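Local coordinates for vinylacetyl-CoA Delta-isomerase (PDB 6VJR), which probably dehydrates 4-hydroxybutyryl-CoA and isomerises vinylacetyl-CoA to crotonyl-CoA, with the help of bound FAD and an iron-sulfur cluster, at residues 81-86 / 289-294; 285-290 / 357-362; 334-339 / 363-368. All coordinates share one frame; numbering follows the deposited sequence.

Interaction 1: 81-86 / 289-294; sequences VLQNKM and HRRSYV. With FE (Fe (III) ion), chain I; SF4 (iron/sulfur cluster), chain E.
Asn-84 and Arg-291 carry the heart of this contact, which joins helix 77-94 of the N-terminal family region to the C-terminal one, at the end of helix 278-292 and the turn that supplies iron ligands. Asn-84 brings its ND2 over one face of the Arg-291 guanidinium, 3.5 Å above that plane and toward the rim, with the two planes 56° apart. ND2 also gives a weak, bent hydrogen bond to Arg-291 O (3.1 Å) and bonds to Gln-87 OE1, while OD1 is taken by Ser-344. Val-294 packs against the same asparagine at roughly a right angle: CG1 sits 3.4 Å from Asn-84 O and CG2 3.8 Å from ND2. The edge of the guanidinium belongs to Gln-83. Arg-291 NH1 and NH2 converge end-on on Gln-83 OE1, each at 2.8 Å, with the oxygen almost exactly in the guanidinium plane. Bends at chi2 and chi3 (85° and -88°) fold the arginine back over its own turn. Beyond it, His-289 NE2 (2.3 Å) and Tyr-293 OH (2.0 Å) bind the iron(III) ion together with Glu-443. The forked bond, with those from NE to Tyr-288 O and NH1 to Ser-344 OG, holds the guanidinium in orientation; its charge, which arginine would be expected to keep, is met by these neutral oxygens and, weakly, by Ser-292 OG, itself bonded to Asp-105.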
loop_
_atom_site.group_PDB
_atom_site.type_symbol
_atom_site.label_atom_id
_atom_site.label_comp_id
_atom_site.label_asym_id
_atom_site.label_seq_id
_atom_site.Cartn_x
_atom_site.Cartn_y
_atom_site.Cartn_z
ATOM N N VAL A 81 2.197 -6.069 -29.894
ATOM C CA VAL A 81 2.071 -7.173 -28.969
ATOM C C VAL A 81 3.258 -8.132 -29.042
ATOM O O VAL A 81 3.788 -8.561 -28.018
ATOM C CB VAL A 81 0.751 -7.918 -29.135
ATOM C CG1 VAL A 81 0.713 -9.146 -28.243
ATOM C CG2 VAL A 81 -0.412 -7.010 -28.842
ATOM N N LEU A 82 3.714 -8.453 -30.238
ATOM C CA LEU A 82 4.868 -9.325 -30.400
ATOM C C LEU A 82 6.158 -8.736 -29.832
ATOM O O LEU A 82 7.017 -9.477 -29.333
ATOM C CB LEU A 82 4.989 -9.662 -31.872
ATOM C CG LEU A 82 4.012 -10.745 -32.330
ATOM C CD1 LEU A 82 3.957 -10.747 -33.836
ATOM C CD2 LEU A 82 4.420 -12.145 -31.887
ATOM N N GLN A 83 6.293 -7.402 -29.870
ATOM C CA GLN A 83 7.430 -6.754 -29.205
ATOM C C GLN A 83 7.397 -7.137 -27.717
ATOM O O GLN A 83 8.432 -7.536 -27.159
ATOM C CB GLN A 83 7.394 -5.217 -29.238
ATOM C CG GLN A 83 7.544 -4.606 -30.625
ATOM C CD GLN A 83 7.348 -3.108 -30.628
ATOM O OE1 GLN A 83 6.691 -2.548 -29.744
ATOM N NE2 GLN A 83 7.936 -2.442 -31.593
ATOM N N ASN A 84 6.217 -7.032 -27.094
ATOM C CA ASN A 84 6.059 -7.349 -25.663
ATOM C C ASN A 84 6.313 -8.824 -25.353
ATOM O O ASN A 84 6.981 -9.161 -24.395
ATOM C CB ASN A 84 4.688 -6.933 -25.155
ATOM C CG ASN A 84 4.413 -5.457 -25.027
ATOM O OD1 ASN A 84 3.241 -5.070 -25.008
ATOM N ND2 ASN A 84 5.435 -4.625 -24.867
ATOM N N LYS A 85 5.829 -9.724 -26.205
ATOM C CA LYS A 85 6.061 -11.160 -26.016
ATOM C C LYS A 85 7.568 -11.464 -26.052
ATOM O O LYS A 85 8.094 -12.193 -25.212
ATOM C CB LYS A 85 5.303 -11.937 -27.065
ATOM C CG LYS A 85 3.804 -11.853 -26.957
ATOM C CD LYS A 85 3.069 -12.658 -27.990
ATOM C CE LYS A 85 1.638 -12.814 -27.653
ATOM N NZ LYS A 85 0.926 -13.487 -28.716
ATOM N N MET A 86 8.271 -10.889 -27.040
ATOM C CA MET A 86 9.717 -10.994 -27.172
ATOM C C MET A 86 10.436 -10.452 -25.939
ATOM O O MET A 86 11.381 -11.070 -25.445
ATOM C CB MET A 86 10.164 -10.363 -28.505
ATOM C CG MET A 86 11.687 -10.418 -28.668
ATOM S SD MET A 86 12.244 -9.636 -30.183
ATOM C CE MET A 86 11.946 -7.900 -29.871
ATOM N N HIS A 289 8.069 3.320 -25.146
ATOM C CA HIS A 289 9.033 2.787 -24.202
ATOM C C HIS A 289 8.403 2.491 -22.833
ATOM O O HIS A 289 8.799 1.512 -22.190
ATOM C CB HIS A 289 10.271 3.655 -24.095
ATOM C CG HIS A 289 11.432 2.891 -23.555
ATOM N ND1 HIS A 289 11.989 1.792 -24.169
ATOM C CD2 HIS A 289 12.092 3.037 -22.388
ATOM C CE1 HIS A 289 12.956 1.313 -23.358
ATOM N NE2 HIS A 289 13.033 2.065 -22.269
ATOM N N ARG A 290 7.397 3.269 -22.435
ATOM C CA ARG A 290 6.727 3.081 -21.148
ATOM C C ARG A 290 6.012 1.730 -21.086
ATOM O O ARG A 290 5.794 1.207 -20.011
ATOM C CB ARG A 290 5.820 4.272 -20.843
ATOM C CG ARG A 290 6.656 5.438 -20.336
ATOM C CD ARG A 290 5.909 6.695 -20.061
ATOM N NE ARG A 290 6.836 7.756 -19.675
ATOM C CZ ARG A 290 6.577 9.046 -19.789
ATOM N NH1 ARG A 290 5.352 9.460 -20.009
ATOM N NH2 ARG A 290 7.555 9.908 -19.728
ATOM N N ARG A 291 5.707 1.092 -22.228
ATOM C CA ARG A 291 5.195 -0.270 -22.157
ATOM C C ARG A 291 6.158 -1.345 -22.684
ATOM O O ARG A 291 5.829 -2.541 -22.626
ATOM C CB ARG A 291 3.789 -0.440 -22.695
ATOM C CG ARG A 291 3.489 0.022 -24.086
ATOM C CD ARG A 291 3.801 -0.991 -25.210
ATOM N NE ARG A 291 5.173 -0.892 -25.698
ATOM C CZ ARG A 291 5.600 -1.405 -26.880
ATOM N NH1 ARG A 291 4.820 -2.201 -27.636
ATOM N NH2 ARG A 291 6.828 -1.148 -27.273
ATOM N N SER A 292 7.381 -0.955 -23.065
ATOM C CA SER A 292 8.474 -1.899 -23.217
ATOM C C SER A 292 8.892 -2.506 -21.889
ATOM O O SER A 292 9.563 -3.554 -21.875
ATOM C CB SER A 292 9.621 -1.262 -23.996
ATOM O OG SER A 292 9.215 -1.147 -25.366
ATOM N N TYR A 293 8.459 -1.867 -20.789
ATOM C CA TYR A 293 8.724 -2.360 -19.432
ATOM C C TYR A 293 8.048 -3.693 -19.123
ATOM O O TYR A 293 8.271 -4.243 -18.056
ATOM C CB TYR A 293 8.454 -1.322 -18.325
ATOM C CG TYR A 293 9.504 -0.242 -18.433
ATOM C CD1 TYR A 293 10.716 -0.370 -17.770
ATOM C CD2 TYR A 293 9.307 0.862 -19.232
ATOM C CE1 TYR A 293 11.744 0.520 -17.954
ATOM C CE2 TYR A 293 10.322 1.778 -19.431
ATOM C CZ TYR A 293 11.548 1.574 -18.833
ATOM O OH TYR A 293 12.564 2.397 -19.108
ATOM N N VAL A 294 7.306 -4.271 -20.069
ATOM C CA VAL A 294 6.991 -5.692 -20.026
ATOM C C VAL A 294 8.261 -6.546 -19.861
ATOM O O VAL A 294 8.223 -7.643 -19.298
ATOM C CB VAL A 294 6.203 -6.067 -21.271
ATOM C CG1 VAL A 294 6.162 -7.571 -21.524
ATOM C CG2 VAL A 294 4.816 -5.485 -21.178
HETATM FE FE FE I . 14.112 1.909 -20.270
HETATM FE FE1 SF4 E . 14.552 -0.944 -21.201
HETATM FE FE2 SF4 E . 14.102 -3.463 -20.198
HETATM FE FE3 SF4 E . 16.476 -2.830 -21.053
HETATM FE FE4 SF4 E . 14.525 -3.318 -22.828
HETATM S S1 SF4 E . 15.507 -4.814 -21.482
HETATM S S2 SF4 E . 16.034 -1.517 -22.871
HETATM S S3 SF4 E . 12.734 -2.339 -21.700
HETATM S S4 SF4 E . 15.404 -1.789 -19.335
#

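Interaction 2: 285-290 / 357-362; sequences FTCYHR and NDDMLA. With FE (Fe (III) ion), chain I.
Cys-287 and Asp-359 bring the two backbones to a CA-CA distance of 5.2 Å, and Arg-290 and Ala-362 match them at 5.3 Å one helical turn later. Asn-357 makes the direct polar link: ND2 donates to Cys-287 O at 2.9 Å along a nearly straight N-H path (165°). The acceptor lies close to the amide plane of the asparagine, but the donor approaches from above the carbonyl plane. With CG between the backbone N and carbonyl carbon (chi1 58°), the amide is turned in against helix 278-292, and OD1 rests obliquely by the Tyr-288 ring, 3.1 Å from CD1. The hydroxyl of that tyrosine is bonded to Tyr-355 O. Cys-287 SG, anti to its backbone N (chi1 -179°), lies against the start of the other segment, 3.2 Å from Asn-357 O and 3.5 Å from Asp-359 CA. An N-cap opens helix 359-369: Asp-358 OD1 accepts from Leu-361 N, while OD2 forms a salt bridge with Arg-493. The contact lies in the mainly helical C-terminal region, of the acyl-CoA dehydrogenase clan, where this loop and first turn pack on helix 278-292, which presents His-289 to the iron(III) ion. Asp-359 OD2 stands 3.4 Å from Cys-287 CB, and its OD1 is bonded to Gln-363. A water donates to both Asp-359 OD2 and Thr-286 OG1, spanning the interface. Ala-362 CB nestles 3.3 Å from Cys-287 O and touches CB of Arg-290, whose extended chain carries the guanidinium off to Ala-448 O and Gln-363 OE1.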
loop_
_atom_site.group_PDB
_atom_site.type_symbol
_atom_site.label_atom_id
_atom_site.label_comp_id
_atom_site.label_asym_id
_atom_site.label_seq_id
_atom_site.Cartn_x
_atom_site.Cartn_y
_atom_site.Cartn_z
ATOM N N PHE A 285 8.098 8.499 -28.347
ATOM C CA PHE A 285 9.143 7.622 -27.854
ATOM C C PHE A 285 8.756 7.060 -26.492
ATOM O O PHE A 285 8.807 5.832 -26.256
ATOM C CB PHE A 285 10.488 8.322 -27.772
ATOM C CG PHE A 285 11.501 7.497 -27.021
ATOM C CD1 PHE A 285 12.023 6.348 -27.578
ATOM C CD2 PHE A 285 11.736 7.757 -25.679
ATOM C CE1 PHE A 285 12.933 5.588 -26.888
ATOM C CE2 PHE A 285 12.621 6.972 -24.956
ATOM C CZ PHE A 285 13.201 5.873 -25.546
ATOM N N THR A 286 8.370 7.965 -25.598
ATOM C CA THR A 286 7.971 7.540 -24.267
ATOM C C THR A 286 6.709 6.681 -24.284
ATOM O O THR A 286 6.566 5.791 -23.440
ATOM C CB THR A 286 7.879 8.680 -23.248
ATOM O OG1 THR A 286 6.892 9.636 -23.643
ATOM C CG2 THR A 286 9.236 9.320 -23.023
ATOM N N CYS A 287 5.780 6.947 -25.188
ATOM C CA CYS A 287 4.598 6.114 -25.327
ATOM C C CYS A 287 5.018 4.662 -25.562
ATOM O O CYS A 287 4.528 3.760 -24.885
ATOM C CB CYS A 287 3.768 6.634 -26.492
ATOM S SG CYS A 287 2.232 5.734 -26.781
ATOM N N TYR A 288 5.866 4.416 -26.572
ATOM C CA TYR A 288 6.337 3.063 -26.792
ATOM C C TYR A 288 7.090 2.531 -25.584
ATOM O O TYR A 288 6.885 1.387 -25.125
ATOM C CB TYR A 288 7.250 2.985 -28.009
ATOM C CG TYR A 288 6.588 3.147 -29.377
ATOM C CD1 TYR A 288 5.705 2.214 -29.884
ATOM C CD2 TYR A 288 6.792 4.302 -30.117
ATOM C CE1 TYR A 288 5.123 2.386 -31.115
ATOM C CE2 TYR A 288 6.233 4.472 -31.366
ATOM C CZ TYR A 288 5.325 3.550 -31.837
ATOM O OH TYR A 288 4.760 3.714 -33.079
ATOM N N HIS A 289 8.069 3.320 -25.146
ATOM C CA HIS A 289 9.033 2.787 -24.202
ATOM C C HIS A 289 8.403 2.491 -22.833
ATOM O O HIS A 289 8.799 1.512 -22.190
ATOM C CB HIS A 289 10.271 3.655 -24.095
ATOM C CG HIS A 289 11.432 2.891 -23.555
ATOM N ND1 HIS A 289 11.989 1.792 -24.169
ATOM C CD2 HIS A 289 12.092 3.037 -22.388
ATOM C CE1 HIS A 289 12.956 1.313 -23.358
ATOM N NE2 HIS A 289 13.033 2.065 -22.269
ATOM N N ARG A 290 7.397 3.269 -22.435
ATOM C CA ARG A 290 6.727 3.081 -21.148
ATOM C C ARG A 290 6.012 1.730 -21.086
ATOM O O ARG A 290 5.794 1.207 -20.011
ATOM C CB ARG A 290 5.820 4.272 -20.843
ATOM C CG ARG A 290 6.656 5.438 -20.336
ATOM C CD ARG A 290 5.909 6.695 -20.061
ATOM N NE ARG A 290 6.836 7.756 -19.675
ATOM C CZ ARG A 290 6.577 9.046 -19.789
ATOM N NH1 ARG A 290 5.352 9.460 -20.009
ATOM N NH2 ARG A 290 7.555 9.908 -19.728
ATOM N N ASN A 357 1.132 2.360 -29.814
ATOM C CA ASN A 357 0.375 1.799 -28.722
ATOM C C ASN A 357 -0.396 2.899 -27.982
ATOM O O ASN A 357 -0.163 4.095 -28.139
ATOM C CB ASN A 357 1.314 1.075 -27.759
ATOM C CG ASN A 357 2.366 2.017 -27.244
ATOM O OD1 ASN A 357 3.219 2.516 -27.982
ATOM N ND2 ASN A 357 2.307 2.289 -25.960
ATOM N N ASP A 358 -1.379 2.466 -27.181
ATOM C CA ASP A 358 -2.229 3.340 -26.398
ATOM C C ASP A 358 -1.427 4.063 -25.333
ATOM O O ASP A 358 -0.915 3.452 -24.398
ATOM C CB ASP A 358 -3.368 2.583 -25.735
ATOM C CG ASP A 358 -4.395 3.501 -25.095
ATOM O OD1 ASP A 358 -4.019 4.215 -24.143
ATOM O OD2 ASP A 358 -5.563 3.521 -25.582
ATOM N N ASP A 359 -1.348 5.384 -25.467
ATOM C CA ASP A 359 -0.504 6.186 -24.581
ATOM C C ASP A 359 -0.950 6.111 -23.115
ATOM O O ASP A 359 -0.114 5.955 -22.229
ATOM C CB ASP A 359 -0.479 7.623 -25.057
ATOM C CG ASP A 359 0.568 8.468 -24.361
ATOM O OD1 ASP A 359 0.365 8.730 -23.150
ATOM O OD2 ASP A 359 1.544 8.816 -25.039
ATOM N N MET A 360 -2.237 6.241 -22.861
ATOM C CA MET A 360 -2.745 6.211 -21.507
ATOM C C MET A 360 -2.354 4.902 -20.835
ATOM O O MET A 360 -1.829 4.910 -19.732
ATOM C CB MET A 360 -4.264 6.418 -21.447
ATOM C CG MET A 360 -4.809 6.213 -20.066
ATOM S SD MET A 360 -4.389 7.462 -18.859
ATOM C CE MET A 360 -5.833 8.532 -18.985
ATOM N N LEU A 361 -2.587 3.790 -21.512
ATOM C CA LEU A 361 -2.278 2.509 -20.902
ATOM C C LEU A 361 -0.775 2.265 -20.741
ATOM O O LEU A 361 -0.378 1.562 -19.814
ATOM C CB LEU A 361 -2.971 1.397 -21.654
ATOM C CG LEU A 361 -4.493 1.463 -21.658
ATOM C CD1 LEU A 361 -5.090 0.448 -22.591
ATOM C CD2 LEU A 361 -4.968 1.191 -20.242
ATOM N N ALA A 362 0.049 2.851 -21.628
ATOM C CA ALA A 362 1.490 2.835 -21.432
ATOM C C ALA A 362 1.847 3.546 -20.123
ATOM O O ALA A 362 2.754 3.111 -19.431
ATOM C CB ALA A 362 2.213 3.449 -22.580
HETATM FE FE FE I . 14.112 1.909 -20.270
HETATM O O HOH W 1 3.954 9.436 -23.509
#

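Interaction 3: 334-339 / 363-368; sequences ETIFAA and QVCKHN
Ala-339 and Cys-365 mark the closest pairing of two nearly antiparallel helix segments, neighbours in the helical C-terminal region of the acyl-CoA dehydrogenase clan, whose axes approach to 8.4 Å at an angle of 158°. The apolar contacts come first. The methyl of Ala-339 presses onto the backbone of the opposing helix, 3.6 Å from Cys-365 CA, and meets Cys-365 CB and Val-364 CG1 beside it. Almost one turn earlier, Ile-336 divides its branches: CG2 lies 4.1 Å from Cys-365 SG, and CG1 slides alongside Asn-368, 4.2 Å from its CB. Chi1 of Cys-365 (178°) sets SG opposite its own backbone N, directing the sulfur toward Ile-336; Cys-365 SG also stands 3.7 Å from Ile-336 O. The polar ends find partners in the second subunit. Asn-368 OD1 bonds to His-331 of the second subunit and ND2 to Thr-335 OG1 of that subunit; reciprocally, Thr-335 OG1 receives Asn-368 ND2 of the second subunit, besides bonding to His-331 O of its own chain. Small and aliphatic groups therefore hold helices 320-345 and 359-369 together by close packing, while the amide of Asn-368 and hydroxyl of Thr-335, both buried, are bonded across the subunit interface.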
loop_
_atom_site.group_PDB
_atom_site.type_symbol
_atom_site.label_atom_id
_atom_site.label_comp_id
_atom_site.label_asym_id
_atom_site.label_seq_id
_atom_site.Cartn_x
_atom_site.Cartn_y
_atom_site.Cartn_z
ATOM N N GLU A 334 2.126 -9.790 -12.997
ATOM C CA GLU A 334 1.176 -9.920 -14.093
ATOM C C GLU A 334 0.365 -8.658 -14.320
ATOM O O GLU A 334 -0.109 -8.392 -15.418
ATOM C CB GLU A 334 0.258 -11.112 -13.927
ATOM C CG GLU A 334 1.012 -12.432 -13.883
ATOM C CD GLU A 334 1.835 -12.823 -15.097
ATOM O OE1 GLU A 334 1.623 -12.283 -16.216
ATOM O OE2 GLU A 334 2.650 -13.759 -14.903
ATOM N N THR A 335 0.195 -7.854 -13.272
ATOM C CA THR A 335 -0.497 -6.578 -13.391
ATOM C C THR A 335 0.277 -5.683 -14.383
ATOM O O THR A 335 -0.294 -4.989 -15.216
ATOM C CB THR A 335 -0.655 -5.930 -11.998
ATOM O OG1 THR A 335 -1.551 -6.710 -11.213
ATOM C CG2 THR A 335 -1.340 -4.575 -12.106
ATOM N N ILE A 336 1.610 -5.641 -14.257
ATOM C CA ILE A 336 2.450 -4.886 -15.174
ATOM C C ILE A 336 2.289 -5.451 -16.578
ATOM O O ILE A 336 2.099 -4.692 -17.564
ATOM C CB ILE A 336 3.921 -4.900 -14.720
ATOM C CG1 ILE A 336 4.058 -4.173 -13.404
ATOM C CG2 ILE A 336 4.810 -4.313 -15.810
ATOM C CD1 ILE A 336 5.339 -4.521 -12.680
ATOM N N PHE A 337 2.416 -6.773 -16.674
ATOM C CA PHE A 337 2.326 -7.379 -17.991
ATOM C C PHE A 337 1.012 -7.006 -18.683
ATOM O O PHE A 337 0.991 -6.681 -19.891
ATOM C CB PHE A 337 2.410 -8.906 -17.830
ATOM C CG PHE A 337 2.288 -9.650 -19.138
ATOM C CD1 PHE A 337 3.293 -9.585 -20.082
ATOM C CD2 PHE A 337 1.162 -10.434 -19.410
ATOM C CE1 PHE A 337 3.155 -10.239 -21.313
ATOM C CE2 PHE A 337 1.042 -11.063 -20.634
ATOM C CZ PHE A 337 2.044 -10.975 -21.559
ATOM N N ALA A 338 -0.096 -7.141 -17.954
ATOM C CA ALA A 338 -1.435 -6.877 -18.494
ATOM C C ALA A 338 -1.508 -5.453 -19.032
ATOM O O ALA A 338 -2.042 -5.210 -20.107
ATOM C CB ALA A 338 -2.429 -7.100 -17.433
ATOM N N ALA A 339 -1.011 -4.478 -18.262
ATOM C CA ALA A 339 -1.062 -3.084 -18.691
ATOM C C ALA A 339 -0.320 -2.891 -20.012
ATOM O O ALA A 339 -0.793 -2.190 -20.902
ATOM C CB ALA A 339 -0.619 -2.157 -17.569
ATOM N N GLN A 363 1.204 4.675 -19.818
ATOM C CA GLN A 363 1.518 5.397 -18.575
ATOM C C GLN A 363 1.246 4.501 -17.388
ATOM O O GLN A 363 1.985 4.496 -16.400
ATOM C CB GLN A 363 0.723 6.689 -18.455
ATOM C CG GLN A 363 0.787 7.617 -19.648
ATOM C CD GLN A 363 2.189 7.909 -20.077
ATOM O OE1 GLN A 363 3.087 8.143 -19.240
ATOM N NE2 GLN A 363 2.373 7.933 -21.392
ATOM N N VAL A 364 0.129 3.793 -17.450
ATOM C CA VAL A 364 -0.265 2.901 -16.372
ATOM C C VAL A 364 0.728 1.749 -16.192
ATOM O O VAL A 364 1.078 1.373 -15.089
ATOM C CB VAL A 364 -1.698 2.418 -16.679
ATOM C CG1 VAL A 364 -2.076 1.310 -15.711
ATOM C CG2 VAL A 364 -2.705 3.564 -16.663
ATOM N N CYS A 365 1.187 1.155 -17.299
ATOM C CA CYS A 365 2.198 0.118 -17.251
ATOM C C CYS A 365 3.433 0.641 -16.508
ATOM O O CYS A 365 3.884 0.100 -15.498
ATOM C CB CYS A 365 2.548 -0.351 -18.646
ATOM S SG CYS A 365 3.842 -1.620 -18.677
ATOM N N LYS A 366 4.000 1.722 -16.999
ATOM C CA LYS A 366 5.232 2.257 -16.427
ATOM C C LYS A 366 5.013 2.714 -14.984
ATOM O O LYS A 366 5.884 2.517 -14.144
ATOM C CB LYS A 366 5.716 3.396 -17.322
ATOM C CG LYS A 366 6.612 4.355 -16.591
ATOM C CD LYS A 366 8.003 3.821 -16.306
ATOM C CE LYS A 366 8.766 4.926 -15.701
ATOM N NZ LYS A 366 10.089 4.590 -15.232
ATOM N N HIS A 367 3.883 3.358 -14.699
ATOM C CA HIS A 367 3.681 3.839 -13.326
ATOM C C HIS A 367 3.679 2.683 -12.336
ATOM O O HIS A 367 4.242 2.809 -11.232
ATOM C CB HIS A 367 2.496 4.782 -13.214
ATOM C CG HIS A 367 2.663 5.804 -12.150
ATOM N ND1 HIS A 367 3.697 6.718 -12.212
ATOM C CD2 HIS A 367 2.010 6.053 -11.005
ATOM C CE1 HIS A 367 3.588 7.538 -11.145
ATOM N NE2 HIS A 367 2.590 7.141 -10.404
ATOM N N ASN A 368 3.039 1.567 -12.710
ATOM C CA ASN A 368 3.103 0.366 -11.895
ATOM C C ASN A 368 4.534 -0.166 -11.774
ATOM O O ASN A 368 4.924 -0.698 -10.728
ATOM C CB ASN A 368 2.071 -0.666 -12.314
ATOM C CG ASN A 368 0.676 -0.231 -11.949
ATOM O OD1 ASN A 368 0.427 0.226 -10.818
ATOM N ND2 ASN A 368 -0.267 -0.382 -12.862
#

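How the interactions relate
All three contacts are buried, and none is a surface patch. Interactions 1 and 2 share helix 278-292, with interaction 1 nearest the chain centre; interactions 2 and 3 share helix 359-369, and interaction 3 lies furthest out. Arg-291 CG touches Asn-357 ND2 at 3.2 Å, bringing the first two into direct contact, while Arg-290 NH1 probably hydrogen-bonds to Gln-363 OE1 (2.7 Å), reaching the segment used by interaction 3. Chemistry changes along the series: a guanidinium held by one glutamine oxygen beside the metal site, then one asparagine bond and a bridging water, and lastly apolar packing whose polar fringe turns to the second subunit.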